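Local coordinates for protein SusD homolog (Bacteroides thetaiotaomicron VPI-5482, PDB 3IHV) that probably binds a glycan at the outer membrane of the bacterium as a SusD-family lipoprotein, handing it to a partner transporter for import, at residues Y172-L177 and A197-L202; A113-A118 and T181-R186; Y165-L170 and K204-W209. All coordinates share one frame; numbering follows the deposited sequence.

Contact 1: Y172-L177 and A197-L202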
ATOM      1  N   TYR A 172       5.244   3.336 -21.287  1.00  6.62           N
ATOM      2  CA  TYR A 172       5.402   2.176 -22.153  1.00  6.01           C
ATOM      3  C   TYR A 172       4.402   1.058 -21.768  1.00  5.98           C
ATOM      4  O   TYR A 172       3.762   0.491 -22.634  1.00  6.03           O
ATOM      5  CB  TYR A 172       6.828   1.625 -22.073  1.00  6.19           C
ATOM      6  CG  TYR A 172       7.090   0.445 -22.977  1.00  5.91           C
ATOM      7  CD1 TYR A 172       6.776  -0.847 -22.581  1.00  6.22           C
ATOM      8  CD2 TYR A 172       7.699   0.621 -24.220  1.00 10.08           C
ATOM      9  CE1 TYR A 172       7.050  -1.948 -23.404  1.00  8.45           C
ATOM     10  CE2 TYR A 172       7.965  -0.477 -25.056  1.00  8.34           C
ATOM     11  CZ  TYR A 172       7.650  -1.747 -24.630  1.00 10.27           C
ATOM     12  OH  TYR A 172       7.904  -2.804 -25.440  1.00 10.07           O
ATOM     13  N   ALA A 173       4.244   0.777 -20.472  1.00  6.10           N
ATOM     14  CA  ALA A 173       3.314  -0.286 -20.016  1.00  6.17           C
ATOM     15  C   ALA A 173       1.862   0.085 -20.365  1.00  6.84           C
ATOM     16  O   ALA A 173       1.100  -0.778 -20.791  1.00  7.26           O
ATOM     17  CB  ALA A 173       3.508  -0.583 -18.511  1.00  6.38           C
ATOM     18  N   CYS A 174       1.505   1.362 -20.247  1.00  6.75           N
ATOM     19  CA  CYS A 174       0.184   1.822 -20.661  1.00  7.24           C
ATOM     20  C   CYS A 174      -0.038   1.579 -22.155  1.00  8.08           C
ATOM     21  O   CYS A 174      -1.138   1.215 -22.567  1.00  8.99           O
ATOM     22  CB  CYS A 174      -0.019   3.318 -20.396  1.00  6.59           C
ATOM     23  SG  CYS A 174      -0.121   3.738 -18.615  1.00  9.12           S
ATOM     24  N   ASP A 175       0.991   1.813 -22.958  1.00  7.55           N
ATOM     25  CA  ASP A 175       0.870   1.677 -24.416  1.00  8.72           C
ATOM     26  C   ASP A 175       0.777   0.215 -24.830  1.00  8.47           C
ATOM     27  O   ASP A 175      -0.007  -0.146 -25.719  1.00  9.31           O
ATOM     28  CB  ASP A 175       2.096   2.274 -25.134  1.00  8.62           C
ATOM     29  CG  ASP A 175       2.176   3.796 -25.067  1.00 11.19           C
ATOM     30  OD1 ASP A 175       1.174   4.435 -24.734  1.00 13.04           O
ATOM     31  OD2 ASP A 175       3.262   4.338 -25.366  1.00 10.98           O
ATOM     32  N   ILE A 176       1.601  -0.629 -24.226  1.00  7.13           N
ATOM     33  CA  ILE A 176       1.727  -2.018 -24.687  1.00  7.05           C
ATOM     34  C   ILE A 176       0.753  -3.041 -24.073  1.00  6.51           C
ATOM     35  O   ILE A 176       0.249  -3.884 -24.785  1.00  6.79           O
ATOM     36  CB  ILE A 176       3.201  -2.490 -24.541  1.00  5.81           C
ATOM     37  CG1 ILE A 176       4.025  -2.030 -25.751  1.00  8.99           C
ATOM     38  CG2 ILE A 176       3.326  -4.038 -24.500  1.00  5.91           C
ATOM     39  CD1 ILE A 176       4.108  -0.573 -26.028  1.00  6.97           C
ATOM     40  N   LEU A 177       0.455  -2.906 -22.785  1.00  6.11           N
ATOM     41  CA  LEU A 177      -0.355  -3.915 -22.092  1.00  6.50           C
ATOM     42  C   LEU A 177      -1.818  -3.884 -22.495  1.00  6.16           C
ATOM     43  O   LEU A 177      -2.368  -2.833 -22.698  1.00  6.48           O
ATOM     44  CB  LEU A 177      -0.233  -3.754 -20.573  1.00  6.47           C
ATOM     45  CG  LEU A 177       1.156  -4.060 -19.996  1.00  5.37           C
ATOM     46  CD1 LEU A 177       1.209  -3.564 -18.567  1.00  7.55           C
ATOM     47  CD2 LEU A 177       1.504  -5.570 -20.061  1.00  7.72           C
ATOM     48  N   ALA A 197      -3.786  -1.297 -14.353  1.00  6.16           N
ATOM     49  CA  ALA A 197      -2.826  -1.080 -13.292  1.00  5.87           C
ATOM     50  C   ALA A 197      -1.762  -0.092 -13.686  1.00  6.95           C
ATOM     51  O   ALA A 197      -1.330   0.704 -12.854  1.00  9.66           O
ATOM     52  CB  ALA A 197      -2.164  -2.393 -12.867  1.00  5.88           C
ATOM     53  N   ALA A 198      -1.283  -0.169 -14.921  1.00  5.94           N
ATOM     54  CA  ALA A 198      -0.298   0.792 -15.395  1.00  6.05           C
ATOM     55  C   ALA A 198      -0.864   2.200 -15.377  1.00  5.43           C
ATOM     56  O   ALA A 198      -0.190   3.131 -14.898  1.00  5.07           O
ATOM     57  CB  ALA A 198       0.226   0.416 -16.846  1.00  5.48           C
ATOM     58  N   LEU A 199      -2.085   2.377 -15.865  1.00  5.79           N
ATOM     59  CA  LEU A 199      -2.692   3.717 -15.881  1.00  5.90           C
ATOM     60  C   LEU A 199      -2.989   4.177 -14.453  1.00  5.92           C
ATOM     61  O   LEU A 199      -2.791   5.334 -14.118  1.00  5.72           O
ATOM     62  CB  LEU A 199      -3.995   3.720 -16.667  1.00  5.91           C
ATOM     63  CG  LEU A 199      -3.945   3.551 -18.185  1.00  6.47           C
ATOM     64  CD1 LEU A 199      -5.314   3.038 -18.737  1.00  3.98           C
ATOM     65  CD2 LEU A 199      -3.525   4.872 -18.812  1.00  5.33           C
ATOM     66  N   GLY A 200      -3.491   3.260 -13.632  1.00  6.48           N
ATOM     67  CA  GLY A 200      -3.777   3.619 -12.227  1.00  6.28           C
ATOM     68  C   GLY A 200      -2.541   4.054 -11.460  1.00  7.39           C
ATOM     69  O   GLY A 200      -2.534   5.093 -10.746  1.00  6.38           O
ATOM     70  N   LEU A 201      -1.466   3.272 -11.604  1.00  6.48           N
ATOM     71  CA  LEU A 201      -0.241   3.603 -10.906  1.00  5.97           C
ATOM     72  C   LEU A 201       0.349   4.914 -11.431  1.00  5.69           C
ATOM     73  O   LEU A 201       0.810   5.727 -10.641  1.00  5.73           O
ATOM     74  CB  LEU A 201       0.772   2.455 -10.993  1.00  6.97           C
ATOM     75  CG  LEU A 201       2.096   2.714 -10.254  1.00  6.73           C
ATOM     76  CD1 LEU A 201       1.856   2.955  -8.788  1.00  7.41           C
ATOM     77  CD2 LEU A 201       3.035   1.535 -10.467  1.00 10.68           C
ATOM     78  N   LEU A 202       0.314   5.122 -12.737  1.00  5.64           N
ATOM     79  CA  LEU A 202       0.828   6.367 -13.323  1.00  5.97           C
ATOM     80  C   LEU A 202       0.043   7.575 -12.788  1.00  6.53           C
ATOM     81  O   LEU A 202       0.622   8.623 -12.536  1.00  6.40           O
ATOM     82  CB  LEU A 202       0.820   6.305 -14.842  1.00  6.69           C
ATOM     83  CG  LEU A 202       1.415   7.519 -15.540  1.00  5.53           C
ATOM     84  CD1 LEU A 202       2.825   7.834 -15.007  1.00  8.66           C
ATOM     85  CD2 LEU A 202       1.393   7.357 -17.084  1.00  7.34           C
TER
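Cys174 and Ala198 mark the nearest approach of two antiparallel helical segments, their CA atoms 5.4 Å apart. The short axes of 172-176 and 197-202 come within 8.5 Å and run at 150° to each other, the close packing of a helical hairpin in the alpha-helical, TPR-like part of a SusD-family protein. Helix 159-176 ends here: Leu177 is the first residue to leave helical backbone angles, and the chain returns through a long loop into helix 195-210.

Small side chains make the close spacing possible. Ala173 and Ala198 meet methyl to methyl, CB to CB at 3.8 Å. Ala198 then serves as a small hub, since its CB also lies beside the backbone N and the sulfur of Cys174, while Leu177 reaches it more loosely through CD1. No hydrogen bond links the two segments; the join is apolar packing.

Cys174 has the largest share of the contact. Its SG stands anti to the carbonyl carbon (chi1 -69°), a setting that swings the sulfur across to the turn formed by Ala198 and Leu199. It lies against the backbone there, 3.7 Å from Ala198 C, and Leu202 CD2 comes up more loosely, 4.2 Å from SG.

Beyond the pair, Leu199 and Leu202 also pack on helix 219-232, and Leu177 and Ile176 touch Ala118 of helix 107-135. Lys195 takes the carbonyl oxygens of Cys174 and Leu177 as hydrogen-bond acceptors near the helix end. The closest side-chain touch between segments 172-177 and 197-202 is a single branch of leucine on sulfur, Leu199 CD2 to Cys174 SG at 3.6 Å.

Contact 2: A113-A118 and T181-R186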
ATOM      1  N   ALA A 113       6.599 -11.312 -25.586  1.00  4.20           N
ATOM      2  CA  ALA A 113       7.801 -10.631 -25.124  1.00  4.52           C
ATOM      3  C   ALA A 113       7.561  -9.144 -24.914  1.00  4.00           C
ATOM      4  O   ALA A 113       8.025  -8.612 -23.919  1.00  4.93           O
ATOM      5  CB  ALA A 113       8.989 -10.865 -26.059  1.00  3.70           C
ATOM      6  N   THR A 114       6.797  -8.485 -25.794  1.00  4.03           N
ATOM      7  CA  THR A 114       6.517  -7.067 -25.586  1.00  4.54           C
ATOM      8  C   THR A 114       5.667  -6.858 -24.328  1.00  4.95           C
ATOM      9  O   THR A 114       5.878  -5.916 -23.569  1.00  4.01           O
ATOM     10  CB  THR A 114       5.869  -6.374 -26.815  1.00  5.23           C
ATOM     11  OG1 THR A 114       4.562  -6.914 -27.086  1.00  7.07           O
ATOM     12  CG2 THR A 114       6.783  -6.514 -28.039  1.00  2.99           C
ATOM     13  N   LEU A 115       4.711  -7.747 -24.107  1.00  3.78           N
ATOM     14  CA  LEU A 115       3.918  -7.666 -22.881  1.00  5.16           C
ATOM     15  C   LEU A 115       4.822  -7.835 -21.656  1.00  4.45           C
ATOM     16  O   LEU A 115       4.715  -7.086 -20.683  1.00  5.00           O
ATOM     17  CB  LEU A 115       2.800  -8.713 -22.876  1.00  5.32           C
ATOM     18  CG  LEU A 115       1.783  -8.675 -24.001  1.00 10.26           C
ATOM     19  CD1 LEU A 115       0.559  -9.557 -23.638  1.00 10.41           C
ATOM     20  CD2 LEU A 115       1.356  -7.237 -24.312  1.00 12.43           C
ATOM     21  N   TYR A 116       5.726  -8.807 -21.714  1.00  4.72           N
ATOM     22  CA  TYR A 116       6.632  -9.060 -20.603  1.00  4.88           C
ATOM     23  C   TYR A 116       7.583  -7.900 -20.356  1.00  5.20           C
ATOM     24  O   TYR A 116       7.893  -7.613 -19.192  1.00  4.83           O
ATOM     25  CB  TYR A 116       7.415 -10.385 -20.773  1.00  4.57           C
ATOM     26  CG  TYR A 116       6.598 -11.634 -20.984  1.00  4.91           C
ATOM     27  CD1 TYR A 116       5.252 -11.702 -20.659  1.00  6.36           C
ATOM     28  CD2 TYR A 116       7.196 -12.768 -21.484  1.00  7.25           C
ATOM     29  CE1 TYR A 116       4.545 -12.863 -20.888  1.00  7.10           C
ATOM     30  CE2 TYR A 116       6.508 -13.923 -21.658  1.00  7.12           C
ATOM     31  CZ  TYR A 116       5.187 -13.967 -21.358  1.00  8.25           C
ATOM     32  OH  TYR A 116       4.517 -15.152 -21.591  1.00  8.28           O
ATOM     33  N   ILE A 117       8.027  -7.225 -21.435  1.00  5.30           N
ATOM     34  CA  ILE A 117       8.837  -6.026 -21.338  1.00  4.84           C
ATOM     35  C   ILE A 117       8.039  -4.975 -20.601  1.00  5.46           C
ATOM     36  O   ILE A 117       8.553  -4.313 -19.692  1.00  6.32           O
ATOM     37  CB  ILE A 117       9.295  -5.514 -22.741  1.00  4.65           C
ATOM     38  CG1 ILE A 117      10.372  -6.457 -23.312  1.00  3.91           C
ATOM     39  CG2 ILE A 117       9.816  -4.052 -22.662  1.00  4.31           C
ATOM     40  CD1 ILE A 117      10.607  -6.328 -24.848  1.00  5.83           C
ATOM     41  N   ALA A 118       6.766  -4.831 -20.975  1.00  5.30           N
ATOM     42  CA  ALA A 118       5.900  -3.859 -20.338  1.00  5.68           C
ATOM     43  C   ALA A 118       5.724  -4.150 -18.841  1.00  5.18           C
ATOM     44  O   ALA A 118       5.704  -3.227 -18.017  1.00  6.89           O
ATOM     45  CB  ALA A 118       4.508  -3.842 -21.069  1.00  5.21           C
ATOM     46  N   THR A 181      -9.139  -7.769 -18.800  1.00  7.76           N
ATOM     47  CA  THR A 181     -10.267  -8.530 -19.354  1.00  9.88           C
ATOM     48  C   THR A 181     -10.282  -8.626 -20.894  1.00 10.55           C
ATOM     49  O   THR A 181     -11.103  -9.340 -21.465  1.00 10.88           O
ATOM     50  CB  THR A 181     -11.586  -7.894 -18.855  1.00 10.50           C
ATOM     51  OG1 THR A 181     -11.608  -6.508 -19.228  1.00  9.10           O
ATOM     52  CG2 THR A 181     -11.651  -7.991 -17.300  1.00 10.15           C
ATOM     53  N   ASP A 182      -9.381  -7.918 -21.562  1.00 10.11           N
ATOM     54  CA  ASP A 182      -9.294  -7.921 -23.015  1.00 11.61           C
ATOM     55  C   ASP A 182      -8.202  -8.877 -23.513  1.00 11.71           C
ATOM     56  O   ASP A 182      -8.160  -9.235 -24.697  1.00 14.12           O
ATOM     57  CB  ASP A 182      -8.822  -6.558 -23.539  1.00 12.10           C
ATOM     58  CG  ASP A 182      -9.885  -5.468 -23.559  1.00 16.34           C
ATOM     59  OD1 ASP A 182     -11.079  -5.764 -23.552  1.00 19.26           O
ATOM     60  OD2 ASP A 182      -9.496  -4.251 -23.652  1.00 16.37           O
ATOM     61  N   ASP A 183      -7.360  -9.314 -22.609  1.00 10.80           N
ATOM     62  CA  ASP A 183      -6.160 -10.079 -22.904  1.00  9.95           C
ATOM     63  C   ASP A 183      -6.377 -11.498 -23.419  1.00 11.01           C
ATOM     64  O   ASP A 183      -6.774 -12.376 -22.669  1.00 10.99           O
ATOM     65  CB  ASP A 183      -5.343 -10.090 -21.612  1.00  9.39           C
ATOM     66  CG  ASP A 183      -3.973 -10.715 -21.744  1.00  9.64           C
ATOM     67  OD1 ASP A 183      -3.565 -11.123 -22.836  1.00  7.06           O
ATOM     68  OD2 ASP A 183      -3.283 -10.739 -20.679  1.00  8.95           O
ATOM     69  N   GLN A 184      -6.149 -11.703 -24.705  1.00 10.74           N
ATOM     70  CA  GLN A 184      -6.190 -13.046 -25.248  1.00 12.32           C
ATOM     71  C   GLN A 184      -4.787 -13.497 -25.681  1.00 11.17           C
ATOM     72  O   GLN A 184      -4.663 -14.409 -26.480  1.00 11.66           O
ATOM     73  CB  GLN A 184      -7.265 -13.182 -26.343  1.00 13.46           C
ATOM     74  CG  GLN A 184      -8.709 -13.018 -25.726  1.00 15.87           C
ATOM     75  CD  GLN A 184      -9.846 -13.412 -26.677  1.00 18.84           C
ATOM     76  OE1 GLN A 184      -9.642 -14.120 -27.663  1.00 21.45           O
ATOM     77  NE2 GLN A 184     -11.059 -12.950 -26.363  1.00 18.29           N
ATOM     78  N   TYR A 185      -3.738 -12.865 -25.132  1.00 10.12           N
ATOM     79  CA  TYR A 185      -2.334 -13.267 -25.400  1.00  9.49           C
ATOM     80  C   TYR A 185      -1.741 -14.130 -24.272  1.00  8.29           C
ATOM     81  O   TYR A 185      -1.168 -15.202 -24.512  1.00  8.45           O
ATOM     82  CB  TYR A 185      -1.458 -12.039 -25.587  1.00 10.03           C
ATOM     83  CG  TYR A 185      -1.967 -11.133 -26.674  1.00 13.37           C
ATOM     84  CD1 TYR A 185      -1.889 -11.501 -27.998  1.00 17.33           C
ATOM     85  CD2 TYR A 185      -2.513  -9.896 -26.363  1.00 18.49           C
ATOM     86  CE1 TYR A 185      -2.373 -10.663 -29.006  1.00 19.64           C
ATOM     87  CE2 TYR A 185      -2.992  -9.059 -27.350  1.00 21.10           C
ATOM     88  CZ  TYR A 185      -2.922  -9.436 -28.646  1.00 21.82           C
ATOM     89  OH  TYR A 185      -3.401  -8.565 -29.600  1.00 29.17           O
ATOM     90  N   ARG A 186      -1.881 -13.665 -23.048  1.00  8.41           N
ATOM     91  CA  ARG A 186      -1.368 -14.371 -21.877  1.00  8.88           C
ATOM     92  C   ARG A 186      -2.368 -15.440 -21.374  1.00 10.37           C
ATOM     93  O   ARG A 186      -3.553 -15.202 -21.325  1.00 10.87           O
ATOM     94  CB  ARG A 186      -1.026 -13.375 -20.782  1.00  8.43           C
ATOM     95  CG  ARG A 186       0.164 -12.440 -21.163  1.00  6.24           C
ATOM     96  CD  ARG A 186       0.427 -11.415 -20.096  1.00  6.95           C
ATOM     97  NE  ARG A 186      -0.705 -10.503 -19.978  1.00  6.65           N
ATOM     98  CZ  ARG A 186      -0.734  -9.445 -19.184  1.00  8.08           C
ATOM     99  NH1 ARG A 186       0.296  -9.159 -18.434  1.00  7.41           N
ATOM    100  NH2 ARG A 186      -1.814  -8.678 -19.122  1.00  7.98           N
TER
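Leu115 has CG anti to its carbonyl carbon (chi1 -59°), and with chi2 at -166° this carries CD1 out from the helix to the bend at Tyr185 and Arg186. Arg186 answers with a chain that folds at chi3 (-65°), turning its guanidinium back to Asp183 and leaving the aliphatic part facing the leucine. CD1 of Leu115 touches both neighbours, lying 3.7 Å from Tyr185 CB and 3.8 Å from Arg186 CG. The side chains of Leu115 and Tyr185 meet at about a right angle. Tyr116 adds a lighter touch, the edge of its ring coming near Arg186 CG.

The loop keeps this shape through Asp183, which forms an Asx turn. Its OD1 accepts from two backbone nitrogens that approach from the same face of the carboxylate: Tyr185 N at 2.9 Å, and Arg186 N in a nearly straight bond. OD2 takes the charge of Arg186 side-on, with NE at 2.7 Å and NH2 at 3.0 Å, OD2 lying close to the guanidinium plane; the NH2 bond is bent and reaches OD2 from above the carboxylate plane. One carboxylate therefore fixes the loop backbone and the arginine head together, and Asn189 adds a further donor to OD2. NH1 of Arg186 is turned to another charge, Glu119, and to the carbonyl oxygen of Phe193.

The segment 181-186 belongs to the loop between helices 159-176 and 195-210 and lies against helix 107-135. That helix packs with Tyr116 and Ile117 on helix 75-101, while Leu115 also meets Ile176 of helix 159-176.

Contact 3: Y165-L170 and K204-W209. With EDO (1,2-ethanediol), chain H.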
ATOM      1  N   TYR A 165      11.950   8.984 -15.164  1.00  8.21           N
ATOM      2  CA  TYR A 165      12.309   7.600 -15.468  1.00  7.95           C
ATOM      3  C   TYR A 165      11.118   6.670 -15.181  1.00  7.28           C
ATOM      4  O   TYR A 165      10.762   5.841 -16.015  1.00  7.93           O
ATOM      5  CB  TYR A 165      13.521   7.226 -14.643  1.00  7.93           C
ATOM      6  CG  TYR A 165      14.160   5.937 -15.043  1.00  7.91           C
ATOM      7  CD1 TYR A 165      15.104   5.893 -16.058  1.00 11.46           C
ATOM      8  CD2 TYR A 165      13.831   4.773 -14.417  1.00 11.06           C
ATOM      9  CE1 TYR A 165      15.684   4.685 -16.434  1.00  9.15           C
ATOM     10  CE2 TYR A 165      14.415   3.582 -14.767  1.00 11.44           C
ATOM     11  CZ  TYR A 165      15.341   3.542 -15.754  1.00 11.18           C
ATOM     12  OH  TYR A 165      15.909   2.332 -16.068  1.00 10.21           O
ATOM     13  N   ILE A 166      10.464   6.852 -14.029  1.00  6.82           N
ATOM     14  CA  ILE A 166       9.263   6.065 -13.696  1.00  6.74           C
ATOM     15  C   ILE A 166       8.168   6.283 -14.777  1.00  7.45           C
ATOM     16  O   ILE A 166       7.553   5.353 -15.254  1.00  7.80           O
ATOM     17  CB  ILE A 166       8.697   6.503 -12.338  1.00  6.02           C
ATOM     18  CG1 ILE A 166       9.703   6.163 -11.238  1.00  6.68           C
ATOM     19  CG2 ILE A 166       7.296   5.874 -12.075  1.00  5.44           C
ATOM     20  CD1 ILE A 166       9.447   6.911  -9.947  1.00  7.32           C
ATOM     21  N   GLU A 167       8.003   7.533 -15.173  1.00  6.96           N
ATOM     22  CA  GLU A 167       6.990   7.938 -16.133  1.00  7.58           C
ATOM     23  C   GLU A 167       7.211   7.264 -17.458  1.00  7.35           C
ATOM     24  O   GLU A 167       6.254   6.733 -18.050  1.00  7.56           O
ATOM     25  CB  GLU A 167       7.033   9.434 -16.315  1.00  6.96           C
ATOM     26  CG  GLU A 167       6.076   9.930 -17.376  1.00  9.10           C
ATOM     27  CD  GLU A 167       6.206  11.450 -17.659  1.00  7.68           C
ATOM     28  OE1 GLU A 167       7.314  12.026 -17.607  1.00  8.57           O
ATOM     29  OE2 GLU A 167       5.181  12.056 -17.987  1.00 11.32           O
ATOM     30  N   ASP A 168       8.453   7.240 -17.923  1.00  7.09           N
ATOM     31  CA  ASP A 168       8.750   6.571 -19.195  0.50  7.36           C
ATOM     32  C   ASP A 168       8.411   5.085 -19.098  1.00  7.20           C
ATOM     33  O   ASP A 168       7.851   4.484 -20.044  1.00  6.55           O
ATOM     34  CB  ASP A 168      10.216   6.756 -19.579  0.50  8.30           C
ATOM     35  CG  ASP A 168      10.513   8.160 -20.050  0.50  9.01           C
ATOM     36  OD1 ASP A 168       9.554   8.870 -20.404  0.50 14.17           O
ATOM     37  OD2 ASP A 168      11.698   8.549 -20.049  0.50 16.34           O
ATOM     38  N   ASP A 169       8.792   4.486 -17.984  1.00  6.31           N
ATOM     39  CA  ASP A 169       8.482   3.059 -17.764  1.00  6.86           C
ATOM     40  C   ASP A 169       6.960   2.782 -17.787  1.00  7.05           C
ATOM     41  O   ASP A 169       6.467   1.854 -18.481  1.00  6.67           O
ATOM     42  CB  ASP A 169       9.073   2.540 -16.453  1.00  6.55           C
ATOM     43  CG  ASP A 169      10.522   2.077 -16.567  1.00  7.08           C
ATOM     44  OD1 ASP A 169      11.041   1.900 -17.701  1.00  8.31           O
ATOM     45  OD2 ASP A 169      11.170   1.882 -15.501  1.00  7.72           O
ATOM     46  N   LEU A 170       6.197   3.573 -17.025  1.00  7.18           N
ATOM     47  CA  LEU A 170       4.758   3.341 -16.950  1.00  7.25           C
ATOM     48  C   LEU A 170       4.060   3.700 -18.264  1.00  7.11           C
ATOM     49  O   LEU A 170       3.089   3.025 -18.656  1.00  6.20           O
ATOM     50  CB  LEU A 170       4.134   4.081 -15.757  1.00  7.01           C
ATOM     51  CG  LEU A 170       4.642   3.545 -14.428  1.00  9.62           C
ATOM     52  CD1 LEU A 170       4.171   4.431 -13.254  1.00  7.10           C
ATOM     53  CD2 LEU A 170       4.186   2.117 -14.223  1.00 10.42           C
ATOM     54  N   LYS A 204      -1.272   7.796  -9.793  1.00  7.29           N
ATOM     55  CA  LYS A 204      -0.752   8.027  -8.429  1.00  6.86           C
ATOM     56  C   LYS A 204       0.644   8.665  -8.435  1.00  7.46           C
ATOM     57  O   LYS A 204       0.951   9.500  -7.618  1.00  6.80           O
ATOM     58  CB  LYS A 204      -0.801   6.777  -7.573  1.00  6.93           C
ATOM     59  CG  LYS A 204      -0.289   6.962  -6.126  1.00  7.15           C
ATOM     60  CD  LYS A 204      -0.518   5.733  -5.265  1.00 10.01           C
ATOM     61  CE  LYS A 204      -1.953   5.668  -4.794  1.00  9.69           C
ATOM     62  NZ  LYS A 204      -2.173   4.637  -3.762  1.00  9.58           N
ATOM     63  N   VAL A 205       1.474   8.233  -9.369  1.00  7.15           N
ATOM     64  CA  VAL A 205       2.813   8.823  -9.556  1.00  7.22           C
ATOM     65  C   VAL A 205       2.708  10.269  -9.900  1.00  6.63           C
ATOM     66  O   VAL A 205       3.371  11.101  -9.286  1.00  6.46           O
ATOM     67  CB  VAL A 205       3.575   8.028 -10.660  1.00  5.99           C
ATOM     68  CG1 VAL A 205       4.825   8.796 -11.190  1.00  7.06           C
ATOM     69  CG2 VAL A 205       3.895   6.604 -10.170  1.00  6.91           C
ATOM     70  N   TYR A 206       1.861  10.618 -10.876  1.00  7.03           N
ATOM     71  CA  TYR A 206       1.700  12.019 -11.206  1.00  5.92           C
ATOM     72  C   TYR A 206       1.143  12.840 -10.055  1.00  6.74           C
ATOM     73  O   TYR A 206       1.603  13.966  -9.834  1.00  5.97           O
ATOM     74  CB  TYR A 206       0.783  12.227 -12.410  1.00  6.05           C
ATOM     75  CG  TYR A 206       1.359  11.849 -13.769  1.00  5.53           C
ATOM     76  CD1 TYR A 206       2.600  12.340 -14.183  1.00  5.95           C
ATOM     77  CD2 TYR A 206       0.588  11.199 -14.698  1.00  4.99           C
ATOM     78  CE1 TYR A 206       3.121  12.018 -15.452  1.00  5.12           C
ATOM     79  CE2 TYR A 206       1.062  10.919 -15.979  1.00  5.58           C
ATOM     80  CZ  TYR A 206       2.314  11.362 -16.363  1.00  6.19           C
ATOM     81  OH  TYR A 206       2.799  11.073 -17.624  1.00  7.08           O
ATOM     82  N   ALA A 207       0.150  12.307  -9.346  1.00  6.42           N
ATOM     83  CA  ALA A 207      -0.425  13.046  -8.203  1.00  6.82           C
ATOM     84  C   ALA A 207       0.653  13.331  -7.135  1.00  7.36           C
ATOM     85  O   ALA A 207       0.694  14.417  -6.562  1.00  8.47           O
ATOM     86  CB  ALA A 207      -1.605  12.242  -7.582  1.00  6.94           C
ATOM     87  N   THR A 208       1.522  12.361  -6.889  1.00  7.48           N
ATOM     88  CA  THR A 208       2.561  12.488  -5.845  1.00  7.30           C
ATOM     89  C   THR A 208       3.620  13.509  -6.316  1.00  7.66           C
ATOM     90  O   THR A 208       4.051  14.378  -5.553  1.00  7.65           O
ATOM     91  CB  THR A 208       3.172  11.127  -5.475  1.00  8.21           C
ATOM     92  OG1 THR A 208       2.126  10.173  -5.145  1.00  7.29           O
ATOM     93  CG2 THR A 208       4.194  11.278  -4.311  1.00  5.86           C
ATOM     94  N   TRP A 209       4.006  13.417  -7.593  1.00  7.63           N
ATOM     95  CA  TRP A 209       4.942  14.333  -8.229  1.00  6.44           C
ATOM     96  C   TRP A 209       4.464  15.772  -8.120  1.00  6.64           C
ATOM     97  O   TRP A 209       5.283  16.700  -7.936  1.00  7.04           O
ATOM     98  CB  TRP A 209       5.092  13.910  -9.684  1.00  6.70           C
ATOM     99  CG  TRP A 209       6.201  14.449 -10.478  1.00  7.70           C
ATOM    100  CD1 TRP A 209       7.015  15.533 -10.230  1.00  8.93           C
ATOM    101  CD2 TRP A 209       6.552  13.977 -11.767  1.00  8.29           C
ATOM    102  NE1 TRP A 209       7.914  15.696 -11.265  1.00  8.51           N
ATOM    103  CE2 TRP A 209       7.630  14.761 -12.229  1.00  6.79           C
ATOM    104  CE3 TRP A 209       6.070  12.942 -12.574  1.00  7.96           C
ATOM    105  CZ2 TRP A 209       8.234  14.540 -13.473  1.00  8.80           C
ATOM    106  CZ3 TRP A 209       6.686  12.722 -13.811  1.00  8.19           C
ATOM    107  CH2 TRP A 209       7.746  13.513 -14.233  1.00  8.83           C
TER
HETATM  108  C1  EDO H  14       3.007  14.786 -19.617  1.00 26.51           C
HETATM  109  O1  EDO H  14       3.625  16.003 -20.052  1.00 33.38           O
HETATM  110  C2  EDO H  14       3.128  14.778 -18.116  1.00 22.80           C
HETATM  111  O2  EDO H  14       4.488  14.531 -17.817  1.00 21.82           O
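Glu167 of helix 159-176 and Tyr206 of helix 195-210 make the polar link. Tyr206 OH donates to Glu167 OE2 at 2.6 Å, using the anti lone pair of that oxygen; OE2 lies at the ring's edge, the carboxylate and ring planes 86° apart. The glutamate reaches across because CG is anti to its backbone N (chi1 176°) and the chain stays extended. The same OE2 accepts from O2 of a 1,2-ethanediol, probably from the crystallisation liquor, which Lys219 also holds. OE1 meets the edge of the Trp209 ring, 3.7 Å from CH2. Replacing Glu167 with an alanine would probably leave the Tyr206 hydroxyl without this acceptor and open a gap beside the Trp209 edge.

Apolar contacts centre on Val205. Its CG1 faces Ile166 CG2 at 3.9 Å, while CG2 packs against Leu170 CD1 at 3.8 Å.

Farther round, Trp209 stacks on Tyr163, and Tyr206 packs on helix 219-232. The short axes come within 10.9 Å of each other, at 161°, and larger side chains lie between these antiparallel segments, an arrangement typical of the paired helices of TPR-like folds such as that of the SusD family.

In the fold
Contacts 1 and 3 join the same two helices, 159-176 and 195-210, at neighbouring levels with centres 10 Å apart; Leu170 bridges them by packing on Leu201 and Leu202. The helices sit closer at contact 1, where alanines and a cysteine, flanked by leucines, meet without polar bonds, than at contact 3, with its glutamate–tyrosine pair. Contact 2 instead sets the connecting loop against helix 107-135; its Asp183–Arg186 salt bridge lies within the loop, Arg186 also pairing with Glu119 of that helix, while the two segments meet through apolar atoms. It lies farthest from the chain's centre, with an exposed tyrosine at its margin, and touches contact 1 through Ala118 and Leu177. All three are mainly buried.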